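Local coordinates for phospholyase (Arthrobacter aurescens, PDB 5G4I), which catalyses the pyridoxal-phosphate-dependent breakdown of phosphoethanolamine to acetaldehyde, ammonia and phosphate, on the fold of a class III transaminase, at residues A[100-105]-A[324-329]; A[126-131]-A[212-217]; A[172-177]-A[199-204]; A[389-394]-A[409-414]. All coordinates share one frame; numbering follows the deposited sequence.

Contact 1. Residues A[100-105]-A[324-329]; sequences AEALLS and AVLRYM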
loop_
_atom_site.group_PDB
_atom_site.type_symbol
_atom_site.label_atom_id
_atom_site.label_comp_id
_atom_site.label_asym_id
_atom_site.label_seq_id
_atom_site.Cartn_x
_atom_site.Cartn_y
_atom_site.Cartn_z
ATOM N N ALA A 100 -18.251 1.893 -3.219
ATOM C CA ALA A 100 -17.944 2.810 -4.289
ATOM C C ALA A 100 -19.116 3.775 -4.545
ATOM O O ALA A 100 -18.915 4.971 -4.722
ATOM C CB ALA A 100 -17.593 2.049 -5.591
ATOM N N GLU A 101 -20.354 3.262 -4.578
ATOM C CA GLU A 101 -21.524 4.118 -4.704
ATOM C C GLU A 101 -21.632 5.161 -3.556
ATOM O O GLU A 101 -21.899 6.393 -3.806
ATOM C CB GLU A 101 -22.824 3.279 -4.838
ATOM C CG GLU A 101 -22.876 2.549 -6.183
ATOM C CD GLU A 101 -24.026 1.545 -6.247
ATOM O OE1 GLU A 101 -24.464 0.979 -5.213
ATOM O OE2 GLU A 101 -24.342 1.118 -7.379
ATOM N N ALA A 102 -21.397 4.743 -2.331
ATOM C CA ALA A 102 -21.494 5.628 -1.181
ATOM C C ALA A 102 -20.393 6.717 -1.218
ATOM O O ALA A 102 -20.672 7.930 -0.962
ATOM C CB ALA A 102 -21.417 4.894 0.154
ATOM N N LEU A 103 -19.152 6.328 -1.549
ATOM C CA LEU A 103 -18.082 7.310 -1.605
ATOM C C LEU A 103 -18.275 8.298 -2.780
ATOM O O LEU A 103 -18.088 9.529 -2.599
ATOM C CB LEU A 103 -16.719 6.571 -1.644
ATOM C CG LEU A 103 -15.481 7.472 -1.733
ATOM C CD1 LEU A 103 -15.339 8.323 -0.478
ATOM C CD2 LEU A 103 -14.270 6.488 -1.853
ATOM N N LEU A 104 -18.668 7.754 -3.934
ATOM C CA LEU A 104 -18.823 8.643 -5.111
ATOM C C LEU A 104 -20.022 9.586 -4.952
ATOM O O LEU A 104 -20.026 10.682 -5.563
ATOM C CB LEU A 104 -18.864 7.810 -6.373
ATOM C CG LEU A 104 -17.540 7.138 -6.821
ATOM C CD1 LEU A 104 -17.759 6.082 -7.881
ATOM C CD2 LEU A 104 -16.506 8.193 -7.249
ATOM N N SER A 105 -20.987 9.236 -4.116
ATOM C CA SER A 105 -22.156 10.145 -3.852
ATOM C C SER A 105 -21.700 11.410 -3.104
ATOM O O SER A 105 -22.428 12.385 -2.983
ATOM C CB SER A 105 -23.254 9.434 -3.032
ATOM O OG SER A 105 -22.917 9.249 -1.631
ATOM N N ALA A 324 -18.841 1.585 6.957
ATOM C CA ALA A 324 -19.194 1.911 8.369
ATOM C C ALA A 324 -18.725 3.248 8.846
ATOM O O ALA A 324 -19.436 3.967 9.621
ATOM C CB ALA A 324 -18.710 0.795 9.281
ATOM N N VAL A 325 -17.568 3.691 8.349
ATOM C CA VAL A 325 -17.068 5.060 8.652
ATOM C C VAL A 325 -18.019 6.125 8.091
ATOM O O VAL A 325 -18.401 7.090 8.809
ATOM C CB VAL A 325 -15.607 5.289 8.182
ATOM C CG1 VAL A 325 -15.199 6.762 8.277
ATOM C CG2 VAL A 325 -14.703 4.404 9.056
ATOM N N LEU A 326 -18.394 5.982 6.786
ATOM C CA LEU A 326 -19.292 6.951 6.199
ATOM C C LEU A 326 -20.675 6.939 6.832
ATOM O O LEU A 326 -21.250 8.006 7.116
ATOM C CB LEU A 326 -19.429 6.719 4.680
ATOM C CG LEU A 326 -18.265 7.094 3.743
ATOM C CD1 LEU A 326 -18.535 6.615 2.285
ATOM C CD2 LEU A 326 -17.948 8.572 3.821
ATOM N N ARG A 327 -21.189 5.734 7.132
ATOM C CA ARG A 327 -22.525 5.634 7.752
ATOM C C ARG A 327 -22.522 6.336 9.140
ATOM O O ARG A 327 -23.465 7.046 9.517
ATOM C CB ARG A 327 -23.026 4.196 7.850
ATOM C CG ARG A 327 -24.341 4.173 8.628
ATOM N N TYR A 328 -21.488 6.078 9.972
ATOM C CA TYR A 328 -21.404 6.669 11.277
ATOM C C TYR A 328 -21.262 8.146 11.263
ATOM O O TYR A 328 -21.992 8.913 11.966
ATOM C CB TYR A 328 -20.279 6.008 12.145
ATOM C CG TYR A 328 -20.300 6.394 13.579
ATOM C CD1 TYR A 328 -19.643 7.554 14.058
ATOM C CD2 TYR A 328 -20.947 5.551 14.514
ATOM C CE1 TYR A 328 -19.723 7.896 15.396
ATOM C CE2 TYR A 328 -21.015 5.920 15.851
ATOM C CZ TYR A 328 -20.393 7.070 16.254
ATOM O OH TYR A 328 -20.411 7.480 17.629
ATOM N N MET A 329 -20.385 8.657 10.366
ATOM C CA MET A 329 -20.252 10.121 10.301
ATOM C C MET A 329 -21.562 10.817 9.834
ATOM O O MET A 329 -21.865 11.935 10.299
ATOM C CB MET A 329 -18.924 10.611 9.496
ATOM C CG MET A 329 -19.035 10.475 8.066
ATOM S SD MET A 329 -17.493 11.333 7.358
ATOM C CE MET A 329 -17.966 13.038 7.438
#
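Leu326 reaches across from helix 316-331 and lays one methyl, CD1, against the backbone and CB atoms of Ala102 and Leu103 on helix 94-104. The contact is a compact example of how a single leucine can join two helices. Its apolar part is a shallow fit: CD1 stands 4.0 Å from Ala102 CB and 4.3 Å from Leu103 CB. The same methyl also meets main-chain atoms, lying 3.9 Å from Leu103 N and 4.0 Å from Ala102 C, so it rests on the peptide link between the two residues. Leu326 extends because CG is anti to its own carbonyl carbon (chi1 -73°), and a trans second torsion then carries CD1 straight outward. The small side chain of Ala102 allows a close approach, with Ala102 CA and Leu326 CA 7.8 Å apart.

The polar part stays within 100-105: Ser105 OG donates to Ala102 O over 2.7 Å, three residues back; no hydrogen bond crosses to 324-329.

Ala324 and Val325 of the same helix as Leu326 pack on helix 72-82. Ala100 and Leu103 lie on Leu114 of strand 113-117, an outer strand in the sheet of the large domain, and Glu101 makes a salt bridge to Arg22 of the second subunit.

Contact 2. Residues A[126-131]-A[212-217]; sequences LALRIA and VSVFLF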
loop_
_atom_site.group_PDB
_atom_site.type_symbol
_atom_site.label_atom_id
_atom_site.label_comp_id
_atom_site.label_asym_id
_atom_site.label_seq_id
_atom_site.Cartn_x
_atom_site.Cartn_y
_atom_site.Cartn_z
ATOM N N LEU A 126 -0.261 6.208 -7.700
ATOM C CA LEU A 126 -1.147 5.919 -8.865
ATOM C C LEU A 126 -1.596 7.194 -9.540
ATOM O O LEU A 126 -1.610 7.240 -10.811
ATOM C CB LEU A 126 -2.331 5.043 -8.417
ATOM C CG LEU A 126 -3.374 4.729 -9.473
ATOM C CD1 LEU A 126 -2.793 3.960 -10.627
ATOM C CD2 LEU A 126 -4.534 3.915 -8.816
ATOM N N ALA A 127 -2.001 8.197 -8.777
ATOM C CA ALA A 127 -2.412 9.466 -9.425
ATOM C C ALA A 127 -1.301 10.061 -10.268
ATOM O O ALA A 127 -1.599 10.575 -11.390
ATOM C CB ALA A 127 -2.941 10.462 -8.397
ATOM N N LEU A 128 -0.043 10.086 -9.780
ATOM C CA LEU A 128 1.085 10.650 -10.595
ATOM C C LEU A 128 1.244 9.815 -11.867
ATOM O O LEU A 128 1.601 10.335 -12.950
ATOM C CB LEU A 128 2.395 10.712 -9.767
ATOM C CG LEU A 128 2.472 11.737 -8.643
ATOM C CD1 LEU A 128 3.795 11.549 -7.978
ATOM C CD2 LEU A 128 2.384 13.141 -9.220
ATOM N N ARG A 129 1.088 8.478 -11.752
ATOM C CA ARG A 129 1.214 7.556 -12.897
ATOM C C ARG A 129 0.147 7.787 -13.944
ATOM O O ARG A 129 0.443 7.880 -15.211
ATOM C CB ARG A 129 1.305 6.107 -12.359
ATOM C CG ARG A 129 1.616 5.045 -13.486
ATOM C CD ARG A 129 1.749 3.622 -12.896
ATOM N NE ARG A 129 1.912 2.665 -14.025
ATOM C CZ ARG A 129 1.458 1.413 -14.066
ATOM N NH1 ARG A 129 0.965 0.825 -12.992
ATOM N NH2 ARG A 129 1.572 0.691 -15.180
ATOM N N ILE A 130 -1.103 7.871 -13.553
ATOM C CA ILE A 130 -2.246 8.238 -14.493
ATOM C C ILE A 130 -1.901 9.530 -15.148
ATOM O O ILE A 130 -2.041 9.625 -16.424
ATOM C CB ILE A 130 -3.559 8.326 -13.678
ATOM C CG1 ILE A 130 -4.041 6.945 -13.191
ATOM C CG2 ILE A 130 -4.667 8.969 -14.560
ATOM C CD1 ILE A 130 -5.102 7.022 -12.043
ATOM N N ALA A 131 -1.517 10.545 -14.415
ATOM C CA ALA A 131 -1.253 11.855 -14.991
ATOM C C ALA A 131 -0.106 11.811 -15.999
ATOM O O ALA A 131 -0.199 12.446 -17.120
ATOM C CB ALA A 131 -1.008 12.911 -13.921
ATOM N N VAL A 212 4.652 20.060 -18.216
ATOM C CA VAL A 212 3.923 20.045 -16.912
ATOM C C VAL A 212 2.940 18.869 -16.946
ATOM O O VAL A 212 1.973 18.809 -17.742
ATOM C CB VAL A 212 3.155 21.374 -16.690
ATOM C CG1 VAL A 212 2.410 21.303 -15.326
ATOM C CG2 VAL A 212 4.100 22.562 -16.743
ATOM N N SER A 213 3.125 17.905 -15.999
ATOM C CA SER A 213 2.188 16.803 -15.785
ATOM C C SER A 213 1.091 17.189 -14.717
ATOM O O SER A 213 -0.093 17.025 -14.979
ATOM C CB SER A 213 2.927 15.505 -15.364
ATOM O OG SER A 213 1.984 14.435 -15.209
ATOM N N VAL A 214 1.544 17.691 -13.588
ATOM C CA VAL A 214 0.609 17.936 -12.462
ATOM C C VAL A 214 1.021 19.135 -11.602
ATOM O O VAL A 214 2.232 19.448 -11.454
ATOM C CB VAL A 214 0.495 16.744 -11.497
ATOM C CG1 VAL A 214 0.020 15.484 -12.172
ATOM C CG2 VAL A 214 1.687 16.462 -10.750
ATOM N N PHE A 215 0.016 19.706 -10.910
ATOM C CA PHE A 215 0.165 20.428 -9.618
ATOM C C PHE A 215 -0.508 19.549 -8.553
ATOM O O PHE A 215 -1.685 19.179 -8.739
ATOM C CB PHE A 215 -0.534 21.835 -9.710
ATOM C CG PHE A 215 -0.696 22.565 -8.411
ATOM C CD1 PHE A 215 0.389 22.906 -7.667
ATOM C CD2 PHE A 215 -1.981 22.992 -7.972
ATOM C CE1 PHE A 215 0.274 23.678 -6.478
ATOM C CE2 PHE A 215 -2.084 23.695 -6.800
ATOM C CZ PHE A 215 -0.990 24.060 -6.048
ATOM N N LEU A 216 0.219 19.246 -7.507
ATOM C CA LEU A 216 -0.233 18.334 -6.445
ATOM C C LEU A 216 -0.163 19.133 -5.136
ATOM O O LEU A 216 0.864 19.788 -4.814
ATOM C CB LEU A 216 0.765 17.144 -6.332
ATOM C CG LEU A 216 0.641 16.195 -5.162
ATOM C CD1 LEU A 216 -0.721 15.536 -5.064
ATOM C CD2 LEU A 216 1.762 15.140 -5.217
ATOM N N PHE A 217 -1.246 19.145 -4.321
ATOM C CA PHE A 217 -1.309 20.021 -3.115
ATOM C C PHE A 217 -2.251 19.436 -2.083
ATOM O O PHE A 217 -3.287 18.828 -2.410
ATOM C CB PHE A 217 -1.725 21.485 -3.470
ATOM C CG PHE A 217 -3.197 21.663 -3.822
ATOM C CD1 PHE A 217 -3.731 21.173 -5.013
ATOM C CD2 PHE A 217 -4.071 22.342 -2.963
ATOM C CE1 PHE A 217 -5.089 21.380 -5.325
ATOM C CE2 PHE A 217 -5.420 22.563 -3.278
ATOM C CZ PHE A 217 -5.923 22.080 -4.456
HETATM O O HOH W 1 3.104 12.827 -13.066
#
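Leu128 and Ala131 of helix 120-135 meet Val214 in an alpha/beta layer of the fold type I PLP enzymes, where this helix covers strand 214-217 in the seven-stranded sheet of the large domain. The helix starts at Gly120 and Ser121, which bind the cofactor, and the Leu128 side chain is about 10 Å from the pyridoxal phosphate. The contact therefore shows how a cofactor-binding helix is seated on the sheet two to three turns beyond its binding end.

Val214 receives the helix in a fork. Its CG1, anti to the carbonyl carbon (chi1 -59°), presses on Ala131 CB at 3.3 Å, closer than carbons normally sit. The other branch, CG2, meets Leu128 CD2 at 3.7 Å, and the two side chains lie roughly perpendicular. Each methyl of the valine thus has its own helix residue, and the two are one turn apart. Alongside, Ile249 of the adjoining parallel strand 247-251 packs against both Val214 and Ala127.

Polar atoms close the edge just ahead of the strand. Ser213 OG comes alongside the last peptide of the segment, 3.4 Å from Ala131 C, and makes a weak hydrogen bond to Thr135 OG1, which also bonds Ala131 O. One water joins the layers, donating to Leu128 O at 2.9 Å and lying 2.9 Å from Ser213 OG.

Contact 3. Residues A[172-177]-A[199-204]; sequences RALRIP and DAAIAS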
loop_
_atom_site.group_PDB
_atom_site.type_symbol
_atom_site.label_atom_id
_atom_site.label_comp_id
_atom_site.label_asym_id
_atom_site.label_seq_id
_atom_site.Cartn_x
_atom_site.Cartn_y
_atom_site.Cartn_z
ATOM N N ARG A 172 9.566 21.422 -9.674
ATOM C CA ARG A 172 9.744 22.778 -9.191
ATOM C C ARG A 172 8.952 22.988 -7.922
ATOM O O ARG A 172 7.723 22.695 -7.936
ATOM C CB ARG A 172 9.399 23.854 -10.267
ATOM C CG ARG A 172 10.268 23.791 -11.542
ATOM C CD ARG A 172 11.753 24.165 -11.298
ATOM N NE ARG A 172 12.484 24.114 -12.582
ATOM C CZ ARG A 172 12.974 23.003 -13.090
ATOM N NH1 ARG A 172 12.835 21.807 -12.532
ATOM N NH2 ARG A 172 13.472 22.961 -14.368
ATOM N N ALA A 173 9.637 23.481 -6.857
ATOM C CA ALA A 173 8.997 23.786 -5.574
ATOM C C ALA A 173 8.542 25.234 -5.487
ATOM O O ALA A 173 9.314 26.183 -5.860
ATOM C CB ALA A 173 9.972 23.467 -4.501
ATOM N N LEU A 174 7.296 25.487 -5.076
ATOM C CA LEU A 174 6.663 26.827 -4.998
ATOM C C LEU A 174 6.597 27.316 -3.566
ATOM O O LEU A 174 6.240 26.571 -2.642
ATOM C CB LEU A 174 5.229 26.783 -5.601
ATOM C CG LEU A 174 5.094 26.378 -7.090
ATOM C CD1 LEU A 174 3.694 26.081 -7.470
ATOM C CD2 LEU A 174 5.740 27.399 -7.993
ATOM N N ARG A 175 6.844 28.610 -3.362
ATOM C CA ARG A 175 6.546 29.230 -2.054
ATOM C C ARG A 175 5.089 29.644 -2.073
ATOM O O ARG A 175 4.673 30.559 -2.810
ATOM C CB ARG A 175 7.461 30.480 -1.821
ATOM C CG ARG A 175 7.203 31.144 -0.443
ATOM C CD ARG A 175 7.561 30.322 0.812
ATOM N NE ARG A 175 8.958 29.893 0.818
ATOM C CZ ARG A 175 9.905 30.231 1.675
ATOM N NH1 ARG A 175 9.658 31.022 2.731
ATOM N NH2 ARG A 175 11.131 29.769 1.475
ATOM N N ILE A 176 4.237 28.876 -1.349
ATOM C CA ILE A 176 2.775 29.116 -1.406
ATOM C C ILE A 176 2.468 30.378 -0.550
ATOM O O ILE A 176 2.977 30.459 0.583
ATOM C CB ILE A 176 2.034 27.871 -0.855
ATOM C CG1 ILE A 176 2.373 26.550 -1.589
ATOM C CG2 ILE A 176 0.513 28.075 -0.773
ATOM C CD1 ILE A 176 1.848 26.460 -3.022
ATOM N N PRO A 177 1.714 31.347 -1.070
ATOM C CA PRO A 177 1.499 32.629 -0.358
ATOM C C PRO A 177 0.592 32.457 0.898
ATOM O O PRO A 177 -0.406 31.702 0.846
ATOM C CB PRO A 177 0.849 33.520 -1.391
ATOM C CG PRO A 177 0.215 32.590 -2.359
ATOM C CD PRO A 177 1.155 31.422 -2.429
ATOM N N ASP A 199 4.360 31.176 -13.238
ATOM C CA ASP A 199 4.716 31.369 -14.641
ATOM C C ASP A 199 6.187 30.942 -14.914
ATOM O O ASP A 199 6.451 30.150 -15.862
ATOM C CB ASP A 199 4.609 32.816 -15.047
ATOM C CG ASP A 199 3.164 33.405 -14.993
ATOM O OD1 ASP A 199 2.190 32.619 -15.165
ATOM O OD2 ASP A 199 3.145 34.692 -14.932
ATOM N N ALA A 200 7.089 31.351 -13.989
ATOM C CA ALA A 200 8.515 31.042 -14.164
ATOM C C ALA A 200 8.818 29.559 -14.052
ATOM O O ALA A 200 9.647 28.944 -14.749
ATOM C CB ALA A 200 9.401 31.890 -13.221
ATOM N N ALA A 201 8.196 28.914 -13.033
ATOM C CA ALA A 201 8.400 27.481 -12.796
ATOM C C ALA A 201 7.943 26.664 -14.017
ATOM O O ALA A 201 8.621 25.690 -14.463
ATOM C CB ALA A 201 7.567 27.033 -11.567
ATOM N N ILE A 202 6.771 26.996 -14.546
ATOM C CA ILE A 202 6.225 26.323 -15.728
ATOM C C ILE A 202 7.153 26.467 -16.969
ATOM O O ILE A 202 7.454 25.505 -17.673
ATOM C CB ILE A 202 4.745 26.785 -16.027
ATOM C CG1 ILE A 202 3.799 26.234 -14.945
ATOM C CG2 ILE A 202 4.301 26.390 -17.410
ATOM C CD1 ILE A 202 2.351 26.707 -15.121
ATOM N N ALA A 203 7.573 27.733 -17.183
ATOM C CA ALA A 203 8.464 28.014 -18.331
ATOM C C ALA A 203 9.755 27.208 -18.174
ATOM O O ALA A 203 10.311 26.743 -19.213
ATOM C CB ALA A 203 8.710 29.489 -18.450
ATOM N N SER A 204 10.300 27.097 -16.943
ATOM C CA SER A 204 11.577 26.409 -16.654
ATOM C C SER A 204 11.425 24.914 -16.960
ATOM O O SER A 204 12.286 24.265 -17.571
ATOM C CB SER A 204 11.974 26.651 -15.226
ATOM O OG SER A 204 13.175 25.938 -14.880
#
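Arg172 grips Ser204 side-on: NE and NH2 both donate to Ser204 OG, each over 3.0 Å. The oxygen lies practically in the guanidinium plane, 1° out of it, at the edge between the two nitrogens. Sharing one acceptor costs straightness, with an N-H...O angle of 149° at NE and 143° at NH2. Beside this polar clasp comes an apolar layer, in which Ala201 CB is met by Arg172 CB at 3.9 Å and by Leu174 CD2 at 4.0 Å.

A bend at the second torsion sends the arginine along the helix from Ala201 to Ser204, and NH1 is tethered to Ala169 O, so all three guanidinium nitrogens have a partner. The axes of 172-174 and 199-204 are nearly antiparallel, 9.2 Å apart at closest, as befits a beta-alpha-beta crossover: strand 171-174, helix 187-207 and parallel strand 214-217 follow in sequence. Leu141 of the intervening strand 140-143 packs against Ala201 and Arg172.

Both of these partners of the guanidinium are neutral oxygens. The clasp can fix the position and rotation of the cation but would not cancel its charge, which is easier to tolerate at this partly exposed edge than deep in the core.

Contact 4. Residues A[389-394]-A[409-414]; sequences ILIEDM and NVLKMR. With PO4 (phosphate ion), chain D.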
loop_
_atom_site.group_PDB
_atom_site.type_symbol
_atom_site.label_atom_id
_atom_site.label_comp_id
_atom_site.label_asym_id
_atom_site.label_seq_id
_atom_site.Cartn_x
_atom_site.Cartn_y
_atom_site.Cartn_z
ATOM N N ILE A 389 8.313 22.790 24.669
ATOM C CA ILE A 389 7.897 22.937 26.108
ATOM C C ILE A 389 6.361 22.777 26.258
ATOM O O ILE A 389 5.869 22.003 27.118
ATOM C CB ILE A 389 8.393 24.301 26.717
ATOM C CG1 ILE A 389 9.912 24.248 26.910
ATOM C CG2 ILE A 389 7.667 24.598 27.994
ATOM C CD1 ILE A 389 10.558 25.577 27.322
ATOM N N LEU A 390 5.641 23.488 25.385
ATOM C CA LEU A 390 4.157 23.409 25.414
ATOM C C LEU A 390 3.609 21.982 25.105
ATOM O O LEU A 390 2.667 21.503 25.762
ATOM C CB LEU A 390 3.558 24.390 24.467
ATOM C CG LEU A 390 3.734 25.914 24.770
ATOM C CD1 LEU A 390 3.389 26.795 23.580
ATOM C CD2 LEU A 390 2.855 26.333 25.953
ATOM N N ILE A 391 4.202 21.353 24.100
ATOM C CA ILE A 391 3.753 19.965 23.776
ATOM C C ILE A 391 3.974 18.961 24.932
ATOM O O ILE A 391 3.085 18.185 25.282
ATOM C CB ILE A 391 4.466 19.497 22.465
ATOM C CG1 ILE A 391 3.939 20.288 21.303
ATOM C CG2 ILE A 391 4.320 17.995 22.231
ATOM C CD1 ILE A 391 4.816 20.195 20.035
ATOM N N GLU A 392 5.183 19.033 25.574
ATOM C CA GLU A 392 5.434 18.151 26.711
ATOM C C GLU A 392 4.572 18.516 27.941
ATOM O O GLU A 392 4.109 17.606 28.679
ATOM C CB GLU A 392 6.929 18.178 27.030
ATOM C CG GLU A 392 7.814 17.574 25.944
ATOM C CD GLU A 392 7.845 16.032 25.881
ATOM O OE1 GLU A 392 7.303 15.403 26.787
ATOM O OE2 GLU A 392 8.579 15.511 24.945
ATOM N N ASP A 393 4.405 19.837 28.191
ATOM C CA ASP A 393 3.570 20.267 29.294
ATOM C C ASP A 393 2.071 19.826 29.157
ATOM O O ASP A 393 1.406 19.340 30.058
ATOM C CB ASP A 393 3.670 21.797 29.519
ATOM C CG ASP A 393 2.921 22.241 30.766
ATOM O OD1 ASP A 393 3.284 21.789 31.854
ATOM O OD2 ASP A 393 2.000 22.976 30.661
ATOM N N MET A 394 1.577 19.953 27.918
ATOM C CA MET A 394 0.211 19.526 27.637
ATOM C C MET A 394 0.047 18.016 27.843
ATOM O O MET A 394 -0.921 17.545 28.401
ATOM C CB MET A 394 -0.128 19.945 26.184
ATOM C CG MET A 394 -0.443 21.439 26.069
ATOM S SD MET A 394 -2.041 21.972 26.828
ATOM C CE MET A 394 -3.222 21.513 25.528
ATOM N N ASN A 409 7.289 25.478 14.783
ATOM C CA ASN A 409 6.640 26.339 15.787
ATOM C C ASN A 409 5.138 26.528 15.659
ATOM O O ASN A 409 4.588 27.446 16.264
ATOM C CB ASN A 409 7.329 27.711 15.809
ATOM C CG ASN A 409 6.965 28.549 14.616
ATOM O OD1 ASN A 409 7.067 28.059 13.478
ATOM N ND2 ASN A 409 6.566 29.762 14.799
ATOM N N VAL A 410 4.462 25.725 14.794
ATOM C CA VAL A 410 2.990 25.837 14.695
ATOM C C VAL A 410 2.371 24.688 15.472
ATOM O O VAL A 410 2.528 23.525 15.131
ATOM C CB VAL A 410 2.513 25.877 13.250
ATOM C CG1 VAL A 410 0.987 25.979 13.202
ATOM C CG2 VAL A 410 3.180 26.976 12.448
ATOM N N LEU A 411 1.730 25.044 16.596
ATOM C CA LEU A 411 1.097 24.058 17.471
ATOM C C LEU A 411 -0.153 23.562 16.778
ATOM O O LEU A 411 -0.888 24.404 16.258
ATOM C CB LEU A 411 0.884 24.808 18.863
ATOM C CG LEU A 411 0.812 24.046 20.091
ATOM C CD1 LEU A 411 2.148 23.394 20.441
ATOM C CD2 LEU A 411 0.373 24.941 21.195
ATOM N N LYS A 412 -0.269 22.234 16.645
ATOM C CA LYS A 412 -1.278 21.600 15.802
ATOM C C LYS A 412 -2.250 20.774 16.603
ATOM O O LYS A 412 -1.824 19.887 17.381
ATOM C CB LYS A 412 -0.629 20.669 14.895
ATOM C CG LYS A 412 -1.541 19.948 13.941
ATOM C CD LYS A 412 -1.043 18.546 13.719
ATOM C CE LYS A 412 -0.332 18.294 12.438
ATOM N NZ LYS A 412 -0.281 16.855 12.118
ATOM N N MET A 413 -3.533 20.960 16.265
ATOM C CA MET A 413 -4.609 20.218 16.992
ATOM C C MET A 413 -5.637 19.739 16.011
ATOM O O MET A 413 -6.100 20.552 15.158
ATOM C CB MET A 413 -5.207 21.173 17.879
ATOM C CG MET A 413 -4.214 21.461 19.000
ATOM S SD MET A 413 -4.235 22.936 19.941
ATOM C CE MET A 413 -5.258 24.333 19.574
ATOM N N ARG A 414 -5.866 18.441 16.067
ATOM C CA ARG A 414 -6.525 17.709 14.970
ATOM C C ARG A 414 -7.038 16.441 15.601
ATOM O O ARG A 414 -6.578 15.367 15.309
ATOM C CB ARG A 414 -5.507 17.452 13.788
ATOM C CG ARG A 414 -6.049 16.614 12.565
ATOM C CD ARG A 414 -4.944 15.973 11.676
ATOM N NE ARG A 414 -4.260 14.986 12.527
ATOM C CZ ARG A 414 -3.105 14.379 12.180
ATOM N NH1 ARG A 414 -2.662 14.414 10.890
ATOM N NH2 ARG A 414 -2.476 13.514 12.954
HETATM P P PO4 D . 0.589 12.841 10.799
HETATM O O1 PO4 D . -0.146 13.745 9.997
HETATM O O2 PO4 D . -0.229 11.927 11.708
HETATM O O3 PO4 D . 0.970 13.871 11.857
HETATM O O4 PO4 D . 1.787 12.133 10.221
#
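Ile391 and Leu411 run alongside each other, pointing opposite ways, the isoleucine coming off helix 384-396 and the leucine rising from strand 410-413. Touching begins behind the tip of the isoleucine: its CG1 lies 3.7 Å from Leu411 CD1, whereas its terminal CD1 is 4.2 Å from the same methyl. The other branch of the leucine, CD2, faces Leu390 CD1 at 4.3 Å, a looser approach. Leu411 thus offers one methyl to each of two successive helix residues. Its CG is roughly anti to the backbone N (chi1 -154°), some way from a perfectly staggered value, and this places both methyls before the helix.

Lys412 of the strand and Arg414 just after it point away from the helix and gather round a phosphate ion, probably taken from the crystallisation liquor. The guanidinium meets it edge-on, with phosphorus in its plane: Arg414 NH1 donates to phosphate O1 (2.8 Å, 159°) and NH2 to O2 (3.0 Å, 164°). Lys412 NZ sits over one face of that guanidinium, displaced from its centre, and is 3.2 Å from phosphate O3. Tyr61 and the cofactor-binding Gln254 hold both Arg414 and the anion, and Arg90 of the second subunit completes the site, which is consistent with a place able to receive a phosphate group near the cofactor.

The helix lies on one face of the smaller domain's mixed sheet. There strand 410-413 runs between strands 399-404 and 368-373, and helix 421-436 packs beside Leu390 and Leu411.

Contacts 1, 2 and 4 are buried, while contact 3 is only partly so, and their chemistry follows: methyl packing carries the three interior ones, whereas an arginine-serine clasp marks the edge strand. Contacts 2 and 3 serve the sheet of the large domain and touch, Val212 CG2 lying 3.9 Å from Ile202 CG2, and helix 187-207 is the element that precedes strand 214-217 in the chain. Contact 4 belongs to the other sheet, about 33 Å from contact 2 between centres, and contact 1 joins two helices without a strand. Polar additions differ too: a water between layers in contact 2, an anion beyond the strand in contact 4, and a serine-to-carbonyl bond within one segment in contact 1.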